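RNA-directed RNA polymerase (Infectious pancreatic necrosis virus, PDB 3ZED) probably copies the viral RNA genome as an RNA-dependent RNA polymerase, found both free and covalently attached to the genomic RNA. Local coordinates at residues B[104-112]-B[299-307]; B[531-542]-B[567-575]. All blocks are in the same frame, centred on the assembly; numbering follows the deposited sequence.

Contact 1 of 2, residues B[104-112]-B[299-307]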
loop_
_atom_site.group_PDB
_atom_site.type_symbol
_atom_site.label_atom_id
_atom_site.label_comp_id
_atom_site.label_asym_id
_atom_site.label_seq_id
_atom_site.Cartn_x
_atom_site.Cartn_y
_atom_site.Cartn_z
ATOM N N PRO B 104 1.505 27.380 -2.657
ATOM C CA PRO B 104 2.577 26.409 -2.382
ATOM C C PRO B 104 3.320 25.991 -3.661
ATOM O O PRO B 104 2.763 26.031 -4.774
ATOM C CB PRO B 104 1.829 25.250 -1.741
ATOM C CG PRO B 104 0.454 25.316 -2.339
ATOM C CD PRO B 104 0.167 26.772 -2.478
ATOM N N LYS B 105 4.607 25.653 -3.499
ATOM C CA LYS B 105 5.499 25.274 -4.590
ATOM C C LYS B 105 6.309 24.060 -4.181
ATOM O O LYS B 105 6.914 24.056 -3.101
ATOM C CB LYS B 105 6.421 26.451 -4.982
ATOM C CG LYS B 105 5.698 27.594 -5.687
ATOM C CD LYS B 105 6.502 28.870 -5.688
ATOM C CE LYS B 105 5.671 30.038 -6.138
ATOM N NZ LYS B 105 6.491 31.268 -6.243
ATOM N N TYR B 106 6.301 23.015 -5.028
ATOM C CA TYR B 106 7.022 21.796 -4.725
ATOM C C TYR B 106 7.873 21.415 -5.920
ATOM O O TYR B 106 7.349 21.067 -6.971
ATOM C CB TYR B 106 6.060 20.667 -4.302
ATOM C CG TYR B 106 6.727 19.310 -4.177
ATOM C CD1 TYR B 106 7.732 19.092 -3.241
ATOM C CD2 TYR B 106 6.388 18.262 -5.030
ATOM C CE1 TYR B 106 8.383 17.863 -3.151
ATOM C CE2 TYR B 106 7.013 17.020 -4.934
ATOM C CZ TYR B 106 8.011 16.824 -3.992
ATOM O OH TYR B 106 8.655 15.610 -3.886
ATOM N N TYR B 107 9.196 21.511 -5.754
ATOM C CA TYR B 107 10.160 21.214 -6.804
ATOM C C TYR B 107 11.017 20.020 -6.387
ATOM O O TYR B 107 12.034 20.198 -5.718
ATOM C CB TYR B 107 11.011 22.462 -7.120
ATOM C CG TYR B 107 10.242 23.547 -7.844
ATOM C CD1 TYR B 107 9.520 24.508 -7.141
ATOM C CD2 TYR B 107 10.262 23.636 -9.232
ATOM C CE1 TYR B 107 8.816 25.517 -7.806
ATOM C CE2 TYR B 107 9.602 24.666 -9.903
ATOM C CZ TYR B 107 8.849 25.584 -9.190
ATOM O OH TYR B 107 8.162 26.570 -9.865
ATOM N N PRO B 108 10.574 18.786 -6.712
ATOM C CA PRO B 108 11.345 17.600 -6.298
ATOM C C PRO B 108 12.626 17.411 -7.088
ATOM O O PRO B 108 12.725 17.863 -8.228
ATOM C CB PRO B 108 10.385 16.443 -6.579
ATOM C CG PRO B 108 9.529 16.919 -7.692
ATOM C CD PRO B 108 9.361 18.404 -7.470
ATOM N N PHE B 109 13.594 16.717 -6.487
ATOM C CA PHE B 109 14.849 16.388 -7.147
ATOM C C PHE B 109 14.659 15.131 -7.959
ATOM O O PHE B 109 13.920 14.232 -7.574
ATOM C CB PHE B 109 16.005 16.219 -6.134
ATOM C CG PHE B 109 16.453 17.520 -5.501
ATOM C CD1 PHE B 109 17.381 18.342 -6.135
ATOM C CD2 PHE B 109 15.942 17.926 -4.272
ATOM C CE1 PHE B 109 17.776 19.555 -5.557
ATOM C CE2 PHE B 109 16.339 19.142 -3.694
ATOM C CZ PHE B 109 17.251 19.948 -4.342
ATOM N N HIS B 110 15.309 15.090 -9.097
ATOM C CA HIS B 110 15.285 13.966 -10.010
ATOM C C HIS B 110 16.725 13.550 -10.180
ATOM O O HIS B 110 17.531 14.336 -10.683
ATOM C CB HIS B 110 14.605 14.382 -11.325
ATOM C CG HIS B 110 13.167 14.761 -11.150
ATOM N ND1 HIS B 110 12.774 16.079 -11.037
ATOM C CD2 HIS B 110 12.073 13.974 -11.043
ATOM C CE1 HIS B 110 11.459 16.056 -10.894
ATOM N NE2 HIS B 110 10.990 14.816 -10.905
ATOM N N LYS B 111 17.094 12.375 -9.639
ATOM C CA LYS B 111 18.481 11.924 -9.726
ATOM C C LYS B 111 18.572 10.467 -10.221
ATOM O O LYS B 111 17.765 9.642 -9.808
ATOM C CB LYS B 111 19.235 12.081 -8.379
ATOM C CG LYS B 111 19.344 13.501 -7.820
ATOM C CD LYS B 111 20.248 14.445 -8.637
ATOM C CE LYS B 111 20.032 15.875 -8.197
ATOM N NZ LYS B 111 20.724 16.833 -9.083
ATOM N N PRO B 112 19.564 10.131 -11.080
ATOM C CA PRO B 112 20.546 11.044 -11.692
ATOM C C PRO B 112 19.858 11.985 -12.679
ATOM O O PRO B 112 18.700 11.759 -13.044
ATOM C CB PRO B 112 21.523 10.086 -12.383
ATOM C CG PRO B 112 20.709 8.868 -12.697
ATOM C CD PRO B 112 19.716 8.748 -11.575
ATOM N N CYS B 299 -4.717 17.793 -1.261
ATOM C CA CYS B 299 -3.737 18.000 -2.320
ATOM C C CYS B 299 -2.420 17.346 -1.944
ATOM O O CYS B 299 -1.785 17.737 -0.963
ATOM C CB CYS B 299 -3.570 19.492 -2.609
ATOM S SG CYS B 299 -2.607 19.870 -4.102
ATOM N N GLY B 300 -2.052 16.311 -2.696
ATOM C CA GLY B 300 -0.832 15.557 -2.437
ATOM C C GLY B 300 0.367 16.073 -3.198
ATOM O O GLY B 300 0.233 16.508 -4.344
ATOM N N LEU B 301 1.550 16.048 -2.572
ATOM C CA LEU B 301 2.789 16.421 -3.265
ATOM C C LEU B 301 3.110 15.315 -4.271
ATOM O O LEU B 301 3.090 14.143 -3.888
ATOM C CB LEU B 301 3.973 16.617 -2.291
ATOM C CG LEU B 301 3.834 17.655 -1.186
ATOM C CD1 LEU B 301 5.101 17.687 -0.342
ATOM C CD2 LEU B 301 3.503 19.051 -1.749
ATOM N N LEU B 302 3.321 15.660 -5.549
ATOM C CA LEU B 302 3.603 14.614 -6.535
ATOM C C LEU B 302 5.084 14.223 -6.483
ATOM O O LEU B 302 5.923 14.784 -7.188
ATOM C CB LEU B 302 3.172 15.033 -7.939
ATOM C CG LEU B 302 2.907 13.878 -8.890
ATOM C CD1 LEU B 302 1.594 13.173 -8.546
ATOM C CD2 LEU B 302 2.922 14.366 -10.341
ATOM N N PHE B 303 5.384 13.262 -5.607
ATOM C CA PHE B 303 6.719 12.761 -5.345
ATOM C C PHE B 303 7.163 11.759 -6.421
ATOM O O PHE B 303 6.441 10.796 -6.678
ATOM C CB PHE B 303 6.726 12.106 -3.946
ATOM C CG PHE B 303 8.079 11.749 -3.392
ATOM C CD1 PHE B 303 8.642 10.498 -3.635
ATOM C CD2 PHE B 303 8.757 12.628 -2.554
ATOM C CE1 PHE B 303 9.898 10.160 -3.114
ATOM C CE2 PHE B 303 10.004 12.287 -2.022
ATOM C CZ PHE B 303 10.566 11.056 -2.306
ATOM N N PRO B 304 8.355 11.938 -7.050
ATOM C CA PRO B 304 8.819 10.935 -8.042
ATOM C C PRO B 304 9.335 9.684 -7.331
ATOM O O PRO B 304 10.207 9.784 -6.464
ATOM C CB PRO B 304 9.926 11.674 -8.797
ATOM C CG PRO B 304 10.472 12.662 -7.810
ATOM C CD PRO B 304 9.344 13.027 -6.870
ATOM N N LYS B 305 8.765 8.517 -7.635
ATOM C CA LYS B 305 9.156 7.276 -6.955
ATOM C C LYS B 305 10.524 6.754 -7.451
ATOM O O LYS B 305 10.749 6.676 -8.664
ATOM C CB LYS B 305 8.075 6.201 -7.169
ATOM C CG LYS B 305 8.182 5.008 -6.249
ATOM C CD LYS B 305 6.969 4.098 -6.395
ATOM C CE LYS B 305 6.924 3.047 -5.303
ATOM N NZ LYS B 305 7.915 1.969 -5.541
ATOM N N GLY B 306 11.401 6.401 -6.506
ATOM C CA GLY B 306 12.706 5.806 -6.793
ATOM C C GLY B 306 12.506 4.367 -7.225
ATOM O O GLY B 306 11.922 3.576 -6.487
ATOM N N GLU B 307 12.891 4.039 -8.455
ATOM C CA GLU B 307 12.716 2.698 -9.020
ATOM C C GLU B 307 13.767 2.377 -10.057
ATOM O O GLU B 307 14.499 3.267 -10.489
ATOM C CB GLU B 307 11.333 2.593 -9.679
ATOM C CG GLU B 307 10.351 1.883 -8.786
ATOM C CD GLU B 307 8.909 1.982 -9.206
ATOM O OE1 GLU B 307 8.641 2.388 -10.361
ATOM O OE2 GLU B 307 8.044 1.618 -8.379
#
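The phenol ring of Tyr106 lies between Leu301 on one face and, on the other, CD of Pro108, two residues further along the same loop, while the carbonyl oxygen of Leu302 sits at its edge in the plane of the ring. Here an irregular but extended loop of the palm region runs alongside strand 299-310 of a mixed sheet, in nearly the same direction (6° apart), and the two are joined by side-chain packing. Leu301 CB makes a CH-pi contact 4.1 Å from the ring centroid, and its CD2 branch reaches back to Tyr106 CB at 4.0 Å. With CG anti to the backbone N (chi1 171°), the ring slants forward along the strand, from Leu301 toward Phe303, and its CE2 comes within 3.4 Å of Leu302 O. That carbonyl also accepts a hydrogen bond from Gln167 of helix 164-179. Leu302 is the centre of an inverse gamma turn, closed by a weak bond from Phe303 N to Leu301 O. The long phenol ends beside Phe303, where Tyr106 OH lies 3.3 Å from Phe303 CD2.

Farther along, compact rings that lack a backbone N-H suit a contact built on packing: Pro108 CB rests 3.6 Å from Pro304 CD. The imidazole of His110 crosses Pro304 at about a right angle. Histidine suits the place because one side of its ring, CD2 and NE2, can lie against the proline while NE2 still bonds to the Gln167 side chain, so the same glutamine serves both segments. Pro304 CG lies 3.8 Å from both His110 NE2 and Phe109 O.

Contact 2 of 2, residues B[531-542]-B[567-575]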
loop_
_atom_site.group_PDB
_atom_site.type_symbol
_atom_site.label_atom_id
_atom_site.label_comp_id
_atom_site.label_asym_id
_atom_site.label_seq_id
_atom_site.Cartn_x
_atom_site.Cartn_y
_atom_site.Cartn_z
ATOM N N ALA B 531 9.847 -29.637 -10.927
ATOM C CA ALA B 531 10.506 -28.889 -9.852
ATOM C C ALA B 531 11.001 -29.825 -8.752
ATOM O O ALA B 531 12.121 -29.679 -8.276
ATOM C CB ALA B 531 9.554 -27.851 -9.274
ATOM N N VAL B 532 10.191 -30.815 -8.385
ATOM C CA VAL B 532 10.541 -31.788 -7.357
ATOM C C VAL B 532 11.615 -32.749 -7.891
ATOM O O VAL B 532 12.586 -33.022 -7.183
ATOM C CB VAL B 532 9.293 -32.550 -6.819
ATOM C CG1 VAL B 532 9.695 -33.703 -5.884
ATOM C CG2 VAL B 532 8.319 -31.608 -6.112
ATOM N N GLU B 533 11.451 -33.251 -9.127
ATOM C CA GLU B 533 12.363 -34.242 -9.722
ATOM C C GLU B 533 13.731 -33.671 -10.099
ATOM O O GLU B 533 14.712 -34.389 -9.983
ATOM C CB GLU B 533 11.718 -34.923 -10.936
ATOM C CG GLU B 533 10.708 -35.977 -10.498
ATOM C CD GLU B 533 9.795 -36.602 -11.537
ATOM O OE1 GLU B 533 9.881 -36.220 -12.727
ATOM O OE2 GLU B 533 8.991 -37.483 -11.153
ATOM N N THR B 534 13.806 -32.391 -10.504
ATOM C CA THR B 534 15.075 -31.740 -10.883
ATOM C C THR B 534 15.794 -31.091 -9.693
ATOM O O THR B 534 16.886 -30.547 -9.905
ATOM C CB THR B 534 14.868 -30.690 -11.974
ATOM O OG1 THR B 534 13.955 -29.691 -11.499
ATOM C CG2 THR B 534 14.412 -31.306 -13.305
ATOM N N ALA B 535 15.168 -31.085 -8.473
ATOM C CA ALA B 535 15.763 -30.548 -7.244
ATOM C C ALA B 535 17.198 -31.092 -7.100
ATOM O O ALA B 535 17.416 -32.304 -7.206
ATOM C CB ALA B 535 14.932 -30.944 -6.019
ATOM N N PRO B 536 18.201 -30.232 -6.913
ATOM C CA PRO B 536 19.578 -30.753 -6.852
ATOM C C PRO B 536 19.854 -31.552 -5.603
ATOM O O PRO B 536 19.196 -31.370 -4.583
ATOM C CB PRO B 536 20.457 -29.515 -6.905
ATOM C CG PRO B 536 19.544 -28.358 -7.078
ATOM C CD PRO B 536 18.144 -28.762 -6.811
ATOM N N GLN B 537 20.836 -32.458 -5.702
ATOM C CA GLN B 537 21.280 -33.265 -4.581
ATOM C C GLN B 537 22.449 -32.568 -3.873
ATOM O O GLN B 537 22.752 -32.854 -2.718
ATOM C CB GLN B 537 21.699 -34.662 -5.081
ATOM C CG GLN B 537 20.543 -35.476 -5.655
ATOM C CD GLN B 537 19.796 -36.267 -4.595
ATOM O OE1 GLN B 537 20.101 -36.222 -3.399
ATOM N NE2 GLN B 537 18.793 -37.018 -5.015
ATOM N N ASP B 538 23.095 -31.652 -4.568
ATOM C CA ASP B 538 24.258 -30.955 -4.033
ATOM C C ASP B 538 23.958 -29.521 -3.599
ATOM O O ASP B 538 23.221 -28.791 -4.264
ATOM C CB ASP B 538 25.387 -30.932 -5.098
ATOM C CG ASP B 538 25.032 -30.192 -6.374
ATOM O OD1 ASP B 538 24.064 -30.604 -7.050
ATOM O OD2 ASP B 538 25.713 -29.191 -6.688
ATOM N N GLY B 539 24.606 -29.112 -2.516
ATOM C CA GLY B 539 24.533 -27.735 -2.063
ATOM C C GLY B 539 23.442 -27.393 -1.085
ATOM O O GLY B 539 22.880 -28.265 -0.422
ATOM N N TYR B 540 23.207 -26.087 -0.970
ATOM C CA TYR B 540 22.264 -25.435 -0.073
ATOM C C TYR B 540 20.884 -26.066 -0.149
ATOM O O TYR B 540 20.326 -26.238 -1.253
ATOM C CB TYR B 540 22.127 -23.945 -0.445
ATOM C CG TYR B 540 23.279 -23.019 -0.112
ATOM C CD1 TYR B 540 23.753 -22.901 1.193
ATOM C CD2 TYR B 540 23.771 -22.124 -1.061
ATOM C CE1 TYR B 540 24.734 -21.959 1.528
ATOM C CE2 TYR B 540 24.741 -21.174 -0.737
ATOM C CZ TYR B 540 25.215 -21.092 0.559
ATOM O OH TYR B 540 26.183 -20.170 0.849
ATOM N N LEU B 541 20.352 -26.433 1.023
ATOM C CA LEU B 541 19.009 -26.989 1.215
ATOM C C LEU B 541 18.814 -28.286 0.425
ATOM O O LEU B 541 17.676 -28.680 0.172
ATOM C CB LEU B 541 17.917 -25.926 0.841
ATOM C CG LEU B 541 17.938 -24.620 1.670
ATOM C CD1 LEU B 541 16.912 -23.629 1.190
ATOM C CD2 LEU B 541 17.721 -24.899 3.176
ATOM N N ALA B 542 19.931 -28.950 0.056
ATOM C CA ALA B 542 19.964 -30.181 -0.740
ATOM C C ALA B 542 20.696 -31.195 0.076
ATOM O O ALA B 542 20.056 -31.878 0.866
ATOM C CB ALA B 542 20.645 -29.927 -2.095
ATOM N N TYR B 567 12.049 -26.443 -4.921
ATOM C CA TYR B 567 11.911 -27.577 -4.003
ATOM C C TYR B 567 13.253 -27.874 -3.324
ATOM O O TYR B 567 14.276 -27.938 -4.001
ATOM C CB TYR B 567 11.390 -28.826 -4.730
ATOM C CG TYR B 567 11.040 -29.945 -3.783
ATOM C CD1 TYR B 567 9.830 -29.944 -3.089
ATOM C CD2 TYR B 567 11.931 -30.990 -3.545
ATOM C CE1 TYR B 567 9.502 -30.972 -2.206
ATOM C CE2 TYR B 567 11.615 -32.022 -2.656
ATOM C CZ TYR B 567 10.408 -31.994 -1.970
ATOM O OH TYR B 567 10.075 -32.994 -1.085
ATOM N N SER B 568 13.237 -28.028 -1.997
ATOM C CA SER B 568 14.383 -28.354 -1.138
ATOM C C SER B 568 14.338 -29.827 -0.721
ATOM O O SER B 568 13.368 -30.256 -0.101
ATOM C CB SER B 568 14.386 -27.464 0.110
ATOM O OG SER B 568 15.254 -27.955 1.120
ATOM N N ARG B 569 15.387 -30.598 -1.057
ATOM C CA ARG B 569 15.488 -32.015 -0.658
ATOM C C ARG B 569 15.760 -32.156 0.846
ATOM O O ARG B 569 15.283 -33.110 1.466
ATOM C CB ARG B 569 16.607 -32.741 -1.434
ATOM C CG ARG B 569 16.201 -33.105 -2.840
ATOM C CD ARG B 569 17.254 -33.948 -3.563
ATOM N NE ARG B 569 16.942 -33.963 -4.996
ATOM C CZ ARG B 569 16.120 -34.829 -5.579
ATOM N NH1 ARG B 569 15.586 -35.829 -4.878
ATOM N NH2 ARG B 569 15.839 -34.713 -6.873
ATOM N N GLN B 570 16.564 -31.239 1.421
ATOM C CA GLN B 570 16.922 -31.272 2.838
ATOM C C GLN B 570 15.704 -31.040 3.725
ATOM O O GLN B 570 15.545 -31.734 4.705
ATOM C CB GLN B 570 17.999 -30.208 3.164
ATOM C CG GLN B 570 18.521 -30.285 4.612
ATOM C CD GLN B 570 19.587 -29.272 4.933
ATOM O OE1 GLN B 570 19.786 -28.266 4.255
ATOM N NE2 GLN B 570 20.295 -29.508 5.990
ATOM N N MET B 571 14.876 -30.066 3.381
ATOM C CA MET B 571 13.721 -29.666 4.170
ATOM C C MET B 571 12.437 -30.349 3.728
ATOM O O MET B 571 11.469 -30.351 4.494
ATOM C CB MET B 571 13.561 -28.143 4.120
ATOM C CG MET B 571 14.743 -27.415 4.724
ATOM S SD MET B 571 14.404 -25.679 4.943
ATOM C CE MET B 571 13.467 -25.729 6.502
ATOM N N GLU B 572 12.444 -30.965 2.518
ATOM C CA GLU B 572 11.323 -31.703 1.910
ATOM C C GLU B 572 10.109 -30.788 1.766
ATOM O O GLU B 572 8.980 -31.134 2.125
ATOM C CB GLU B 572 10.975 -32.976 2.682
ATOM C CG GLU B 572 11.954 -34.114 2.453
ATOM C CD GLU B 572 11.466 -35.388 3.094
ATOM O OE1 GLU B 572 10.678 -36.102 2.435
ATOM O OE2 GLU B 572 11.785 -35.621 4.284
ATOM N N MET B 573 10.373 -29.606 1.225
ATOM C CA MET B 573 9.360 -28.598 1.014
ATOM C C MET B 573 9.811 -27.606 -0.013
ATOM O O MET B 573 10.996 -27.546 -0.374
ATOM C CB MET B 573 9.000 -27.879 2.338
ATOM C CG MET B 573 10.158 -27.156 3.004
ATOM S SD MET B 573 9.775 -26.784 4.748
ATOM C CE MET B 573 9.215 -25.140 4.555
ATOM N N PHE B 574 8.838 -26.828 -0.496
ATOM C CA PHE B 574 9.101 -25.713 -1.386
ATOM C C PHE B 574 9.505 -24.517 -0.543
ATOM O O PHE B 574 8.955 -24.297 0.553
ATOM C CB PHE B 574 7.880 -25.377 -2.251
ATOM C CG PHE B 574 7.657 -26.388 -3.338
ATOM C CD1 PHE B 574 8.258 -26.237 -4.581
ATOM C CD2 PHE B 574 6.824 -27.478 -3.133
ATOM C CE1 PHE B 574 8.032 -27.170 -5.601
ATOM C CE2 PHE B 574 6.625 -28.423 -4.145
ATOM C CZ PHE B 574 7.230 -28.264 -5.368
ATOM N N VAL B 575 10.494 -23.779 -1.033
ATOM C CA VAL B 575 11.021 -22.584 -0.367
ATOM C C VAL B 575 10.963 -21.412 -1.371
ATOM O O VAL B 575 11.022 -21.662 -2.577
ATOM C CB VAL B 575 12.444 -22.807 0.207
ATOM C CG1 VAL B 575 12.434 -23.885 1.285
ATOM C CG2 VAL B 575 13.455 -23.149 -0.897
HETATM O O HOH W 1 12.670 -27.051 -7.840
HETATM O O HOH W 2 17.395 -29.715 -3.186
#
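This is a mixed polar and apolar contact in the thumb region, where the end of helix 524-533 and the loop after it wrap around the turn between strands 563-568 and 573-578. Its polar centre is Arg569, whose side chain is extended from CG to NE and grips one carbonyl side-on. NE and NH2 both donate to Ala535 O, at 2.8 Å from NE and 2.9 Å from NH2, and the oxygen lies in the guanidinium plane. Over one face of that group the Gln537 amide is stacked, the planes 15° apart; a bend at chi2 (-87°) folds it there. Arginine suits the site because its flat end can bond at the edge and stack on a face.

The two strands form a beta hairpin whose turn carries a G1 beta bulge, with Glu572 and Met573 facing Ser568. Small enough to fit inside the turn, Ser568 uses its hydroxyl twice: OG accepts from Met571 N in an ST motif and donates to Leu541 O at 2.7 Å, in the carbonyl plane on a lone pair. The same oxygen takes Gln570 N from above that plane.

Apolar contacts complete the join. Val532 CG2 lies over a face of the Tyr567 ring and 3.6 Å from Phe574 CZ, this one methyl touching both aromatics while CG1 lies nearer Tyr567 CE2; small Ala535 fits at the tyrosine's edge. Leu541 spreads its branches, CD2 to Met571 SD at 3.8 Å and CD1 to Val575 CG2 at 4.1 Å. One water bridges Ala531 O to Tyr567 N; another links Pro536 O to Arg569 N.

Contact 1 closes before contact 2 opens along the chain, and their centres lie about 45 Å apart, with nearest atoms about 24 Å from each other. They have no strand in common: strand 299-310 pairs with both parallel and antiparallel neighbours in the palm region, whereas the hairpin of contact 2 belongs to a three-stranded antiparallel beta-sheet in the thumb region. Contact 1 brings together segments with 186 residues between them, near the predicted GTP-binding stretch at Gly248; contact 2 joins segments separated by 24 residues, away from the known and predicted binding sites. Contact 1 therefore joins parts of the palm region far apart in sequence, whereas contact 2 is local within the thumb region.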